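PDB 3OC9: UDP-N-acetylglucosamine pyrophosphorylase from Entamoeba histolytica, which probably catalyses the transfer of a uridylyl group from UTP to N-acetyl-alpha-D-glucosamine 1-phosphate, giving UDP-N-acetylglucosamine and diphosphate. Local coordinates for residues Met93-Leu98 against Gln124-Pro129; Tyr281-Lys286 against Asn304-Glu309. All coordinates share one frame; numbering follows the deposited sequence.

Contact 1 of 2, residues Met93-Leu98 against Gln124-Pro129; sequences MIHWFL and QIHCFP
The His126 imidazole lies beside the Phe97 ring, both side chains leaving neighbouring strands in the same direction. Their planes are 23° apart and the rings are offset, with centroids 5.2 Å apart. CD2 of His126 comes 3.7 Å from CE1 of Phe97. NE2 of His126, next to CD2 in the ring, forms a 3.0 Å hydrogen bond with ND1 of His95; either nitrogen could be the donor. Phe172 of helix 169-176 joins this aromatic cluster.

Trp96, Leu98, Ile125 and Cys127 form the opposite face of the sheet. Trp96 CG is anti to the backbone N (chi1 -178°), which lays the indole alongside Ile125. In the conformer described, CE3 of Trp96 comes 3.4 Å from CD1 of Ile125, but this closeness is doubtful because Ile125 is modelled twice. Trp96 NE1 is hydrogen-bonded to Thr40 OG1 on strand 36-41.

The backbones pair in parallel, Trp96 with Ile125, Phe97 with His126 and Leu98 with Cys127. The ladder runs from Trp96 N to Gln124 O, at 2.9 Å, through to Phe128 N on Leu98 O. The Gln124 side-chain amide adds a bond to the backbone of 93-98: NE2 donates to Ile94 O over 2.9 Å, from above the carbonyl plane. Gln80 OE1 is a second acceptor for NE2.

The two strands belong to a beta-alpha-beta unit with helix 105-114, part of the Rossmann-like core of GT-A nucleotidyltransferases. The histidine bond needs one nitrogen to carry the proton and the other to offer its lone pair, so two fully protonated rings are unlikely here.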
# COMPACT_ATOMS: atom_id res chain seq x y z
N MET A 93 -7.84 14.56 -13.27
CA MET A 93 -7.28 14.68 -11.89
C MET A 93 -7.58 13.46 -11.00
O MET A 93 -8.73 13.05 -10.90
CB MET A 93 -7.79 15.99 -11.22
CG MET A 93 -7.17 16.31 -9.84
SD MET A 93 -7.47 17.99 -9.20
CE MET A 93 -6.36 18.94 -10.22
N ILE A 94 -6.53 12.90 -10.38
CA ILE A 94 -6.68 11.89 -9.30
C ILE A 94 -6.37 12.51 -7.91
O ILE A 94 -5.22 12.82 -7.63
CB ILE A 94 -5.74 10.63 -9.53
CG1 ILE A 94 -6.01 9.97 -10.88
CG2 ILE A 94 -5.91 9.60 -8.36
CD1 ILE A 94 -4.90 8.92 -11.29
N HIS A 95 -7.39 12.68 -7.06
CA HIS A 95 -7.18 13.21 -5.69
C HIS A 95 -6.46 12.16 -4.79
O HIS A 95 -6.74 10.96 -4.92
CB HIS A 95 -8.52 13.70 -5.09
CG HIS A 95 -9.01 15.01 -5.67
ND1 HIS A 95 -8.58 16.23 -5.21
CD2 HIS A 95 -9.86 15.27 -6.70
CE1 HIS A 95 -9.15 17.20 -5.92
NE2 HIS A 95 -9.92 16.64 -6.84
N TRP A 96 -5.56 12.61 -3.91
CA TRP A 96 -4.70 11.76 -3.05
C TRP A 96 -4.88 12.17 -1.57
O TRP A 96 -4.57 13.32 -1.21
CB TRP A 96 -3.22 11.90 -3.48
CG TRP A 96 -2.16 11.06 -2.73
CD1 TRP A 96 -2.38 10.05 -1.80
CD2 TRP A 96 -0.74 11.16 -2.87
NE1 TRP A 96 -1.16 9.54 -1.36
CE2 TRP A 96 -0.15 10.20 -2.00
CE3 TRP A 96 0.10 11.97 -3.66
CZ2 TRP A 96 1.25 10.02 -1.90
CZ3 TRP A 96 1.51 11.80 -3.56
CH2 TRP A 96 2.06 10.82 -2.69
N PHE A 97 -5.39 11.24 -0.75
CA PHE A 97 -5.65 11.49 0.69
C PHE A 97 -4.55 10.77 1.50
O PHE A 97 -4.39 9.54 1.39
CB PHE A 97 -7.09 11.01 1.04
CG PHE A 97 -8.16 11.63 0.16
CD1 PHE A 97 -8.61 12.95 0.41
CD2 PHE A 97 -8.70 10.93 -0.91
CE1 PHE A 97 -9.57 13.55 -0.43
CE2 PHE A 97 -9.68 11.52 -1.76
CZ PHE A 97 -10.11 12.84 -1.51
N LEU A 98 -3.80 11.54 2.30
CA LEU A 98 -2.63 11.02 3.03
C LEU A 98 -2.87 11.07 4.53
O LEU A 98 -2.97 12.16 5.11
CB LEU A 98 -1.37 11.81 2.69
CG LEU A 98 -0.79 11.66 1.29
CD1 LEU A 98 -1.37 12.76 0.42
CD2 LEU A 98 0.74 11.75 1.34
N GLN A 124 -4.89 18.91 -5.33
CA GLN A 124 -5.13 17.44 -5.29
C GLN A 124 -4.47 16.63 -4.17
O GLN A 124 -4.70 15.42 -4.09
CB GLN A 124 -4.81 16.79 -6.66
CG GLN A 124 -3.32 16.45 -6.94
CD GLN A 124 -3.07 16.08 -8.41
OE1 GLN A 124 -2.54 16.90 -9.19
NE2 GLN A 124 -3.46 14.87 -8.79
N ILE A 125 -3.66 17.28 -3.32
CA ILE A 125 -2.95 16.62 -2.20
C ILE A 125 -3.66 17.00 -0.90
O ILE A 125 -3.79 18.19 -0.62
CB ILE A 125 -1.49 17.15 -2.10
CG1 ILE A 125 -0.71 16.80 -3.36
CG2 ILE A 125 -0.77 16.61 -0.85
CD1 ILE A 125 -0.33 15.35 -3.44
N HIS A 126 -4.09 16.01 -0.09
CA HIS A 126 -4.87 16.28 1.14
C HIS A 126 -4.39 15.48 2.37
O HIS A 126 -4.80 14.32 2.55
CB HIS A 126 -6.38 15.99 0.90
CG HIS A 126 -6.92 16.53 -0.39
ND1 HIS A 126 -7.47 17.80 -0.50
CD2 HIS A 126 -7.02 15.97 -1.62
CE1 HIS A 126 -7.86 18.00 -1.74
NE2 HIS A 126 -7.60 16.91 -2.45
N CYS A 127 -3.58 16.11 3.22
CA CYS A 127 -3.12 15.48 4.47
C CYS A 127 -4.20 15.61 5.56
O CYS A 127 -4.77 16.71 5.75
CB CYS A 127 -1.78 16.09 4.96
SG CYS A 127 -0.32 15.82 3.90
N PHE A 128 -4.51 14.51 6.25
CA PHE A 128 -5.52 14.50 7.37
C PHE A 128 -5.07 13.69 8.60
O PHE A 128 -4.41 12.66 8.46
CB PHE A 128 -6.89 14.01 6.87
CG PHE A 128 -6.94 12.55 6.46
CD1 PHE A 128 -6.39 12.11 5.22
CD2 PHE A 128 -7.53 11.60 7.30
CE1 PHE A 128 -6.44 10.74 4.86
CE2 PHE A 128 -7.59 10.24 6.94
CZ PHE A 128 -7.04 9.81 5.71
N PRO A 129 -5.45 14.13 9.83
CA PRO A 129 -4.96 13.38 11.01
C PRO A 129 -5.89 12.27 11.52
O PRO A 129 -7.12 12.41 11.45
CB PRO A 129 -4.81 14.49 12.08
CG PRO A 129 -5.89 15.51 11.72
CD PRO A 129 -5.97 15.47 10.19

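Contact 2 of 2, residues Tyr281-Lys286 against Asn304-Glu309; sequences YHIAKK and NGIKKE
Strands 282-286 and 305-309 run antiparallel with a strong twist, 144° between their directions, and His282, Ala284 and Lys286 form hydrogen-bonded pairs with Glu309, Lys307 and Gly305, though the bond from Lys286 N to Gly305 O is weak. The Lys308 chain crosses one face of the Tyr281 ring. Lys308 CD stands 3.9 Å from the centroid of the Tyr281 ring in a CH-pi contact, placed there by CG anti to the backbone N (chi1 178°). Lys308 NZ lies farther off, at most a weak cation-pi partner.

The two strands make a small two-stranded sheet at the surface. It ends in a classic beta bulge: Asn304 N and Gly305 N both donate to Lys286 O, each over 2.8 Å. Asn304 OD1 turns to Val288 N.

On one face, Ala284 CB packs 3.7 Å from CD of the Glu309 carboxylate. Lys307 bends at chi3 (-67°) and brings NZ to Glu309 OE2, a salt bridge of 3.1 Å that meets the syn side of the oxygen. A water also accepts from Lys307 NZ and donates to Lys285 O, tying the ammonium across to the other strand. On the other face, in the conformer described, CG2 of Ile283 meets CG2 of Ile306 at 4.0 Å.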
# COMPACT_ATOMS: atom_id res chain seq x y z
N TYR A 281 -10.76 -4.31 19.71
CA TYR A 281 -9.40 -3.88 20.13
C TYR A 281 -8.37 -5.02 20.06
O TYR A 281 -8.72 -6.21 20.20
CB TYR A 281 -9.42 -3.24 21.55
CG TYR A 281 -10.15 -1.91 21.62
CD1 TYR A 281 -9.72 -0.80 20.88
CD2 TYR A 281 -11.29 -1.76 22.43
CE1 TYR A 281 -10.40 0.42 20.94
CE2 TYR A 281 -11.98 -0.53 22.49
CZ TYR A 281 -11.53 0.55 21.74
OH TYR A 281 -12.21 1.77 21.79
N HIS A 282 -7.12 -4.65 19.77
CA HIS A 282 -5.95 -5.55 19.83
C HIS A 282 -4.83 -4.92 20.68
O HIS A 282 -4.80 -3.68 20.83
CB HIS A 282 -5.38 -5.80 18.42
CG HIS A 282 -6.33 -6.48 17.47
ND1 HIS A 282 -6.25 -7.83 17.18
CD2 HIS A 282 -7.35 -5.99 16.72
CE1 HIS A 282 -7.19 -8.14 16.30
NE2 HIS A 282 -7.88 -7.05 16.02
N ILE A 283 -3.92 -5.74 21.22
CA ILE A 283 -2.71 -5.27 21.93
C ILE A 283 -1.47 -5.37 21.04
O ILE A 283 -1.17 -6.45 20.49
CB ILE A 283 -2.43 -6.09 23.24
CG1 ILE A 283 -3.61 -6.04 24.23
CG2 ILE A 283 -1.11 -5.65 23.92
CD1 ILE A 283 -4.25 -4.67 24.37
N ALA A 284 -0.75 -4.25 20.89
CA ALA A 284 0.53 -4.20 20.19
C ALA A 284 1.61 -3.68 21.16
O ALA A 284 1.34 -2.79 21.97
CB ALA A 284 0.44 -3.31 18.94
N LYS A 285 2.83 -4.22 21.09
CA LYS A 285 3.88 -3.84 22.06
C LYS A 285 5.05 -3.02 21.48
O LYS A 285 5.28 -3.02 20.26
CB LYS A 285 4.38 -5.06 22.84
CG LYS A 285 3.30 -5.77 23.63
CD LYS A 285 3.87 -6.42 24.88
CE LYS A 285 2.79 -7.06 25.73
NZ LYS A 285 2.57 -8.48 25.34
N LYS A 286 5.78 -2.35 22.38
CA LYS A 286 6.78 -1.34 22.04
C LYS A 286 7.86 -1.25 23.15
O LYS A 286 7.58 -1.55 24.31
CB LYS A 286 6.07 0.01 21.90
CG LYS A 286 6.86 1.15 21.32
CD LYS A 286 5.97 2.38 21.13
CE LYS A 286 6.79 3.62 20.80
NZ LYS A 286 7.50 3.47 19.50
N ASN A 304 8.17 -3.14 26.55
CA ASN A 304 7.65 -2.76 27.87
C ASN A 304 6.38 -1.89 27.84
O ASN A 304 5.73 -1.69 28.87
CB ASN A 304 8.75 -2.07 28.72
CG ASN A 304 9.17 -0.71 28.17
OD1 ASN A 304 9.37 -0.53 26.97
ND2 ASN A 304 9.31 0.26 29.07
N GLY A 305 6.03 -1.38 26.66
CA GLY A 305 4.86 -0.52 26.50
C GLY A 305 3.72 -1.18 25.74
O GLY A 305 3.96 -1.98 24.82
N ILE A 306 2.48 -0.84 26.11
CA ILE A 306 1.26 -1.38 25.48
C ILE A 306 0.54 -0.28 24.67
O ILE A 306 0.22 0.78 25.23
CB ILE A 306 0.30 -2.01 26.56
CG1 ILE A 306 0.90 -3.31 27.09
CG2 ILE A 306 -1.14 -2.21 26.01
CD1 ILE A 306 0.12 -3.93 28.24
N LYS A 307 0.31 -0.53 23.37
CA LYS A 307 -0.50 0.33 22.49
C LYS A 307 -1.85 -0.35 22.17
O LYS A 307 -1.86 -1.41 21.58
CB LYS A 307 0.22 0.58 21.14
CG LYS A 307 1.55 1.35 21.20
CD LYS A 307 2.23 1.36 19.81
CE LYS A 307 2.67 -0.04 19.41
NZ LYS A 307 2.83 -0.15 17.93
N LYS A 308 -2.98 0.27 22.56
CA LYS A 308 -4.33 -0.21 22.19
C LYS A 308 -4.67 0.19 20.74
O LYS A 308 -4.79 1.39 20.45
CB LYS A 308 -5.37 0.38 23.18
CG LYS A 308 -6.82 0.01 22.89
CD LYS A 308 -7.82 1.00 23.52
CE LYS A 308 -7.81 0.95 25.03
NZ LYS A 308 -8.87 1.85 25.63
N GLU A 309 -4.84 -0.80 19.85
CA GLU A 309 -5.03 -0.55 18.40
C GLU A 309 -6.28 -1.20 17.78
O GLU A 309 -6.79 -2.21 18.29
CB GLU A 309 -3.79 -0.99 17.59
CG GLU A 309 -2.49 -0.23 17.90
CD GLU A 309 -1.29 -0.66 17.04
OE1 GLU A 309 -1.43 -1.60 16.22
OE2 GLU A 309 -0.20 -0.06 17.19
O HOH W 1 4.25 -2.59 17.81

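How the contacts relate
Contact 1 is buried in the main mixed sheet, its centre about 15 Å from the centre of the chain. Contact 2 is a two-stranded antiparallel sheet at the surface, about 23 Å from that centre. Their centres are about 29 Å apart and their nearest atoms about 14 Å, so they do not touch. Both segments of contact 1 come earlier in the chain. Strand 125-134, which carries most of 124-129, leads on to Val136, and Val136 shares a backbone hydrogen bond with Ile306 of contact 2. Contact 1 is parallel and mostly aromatic and apolar; contact 2 is rich in lysine. A 1,2-ethanediol, probably from the crystallisation liquor, lies about 5 Å from the side chain of Glu309 in contact 2.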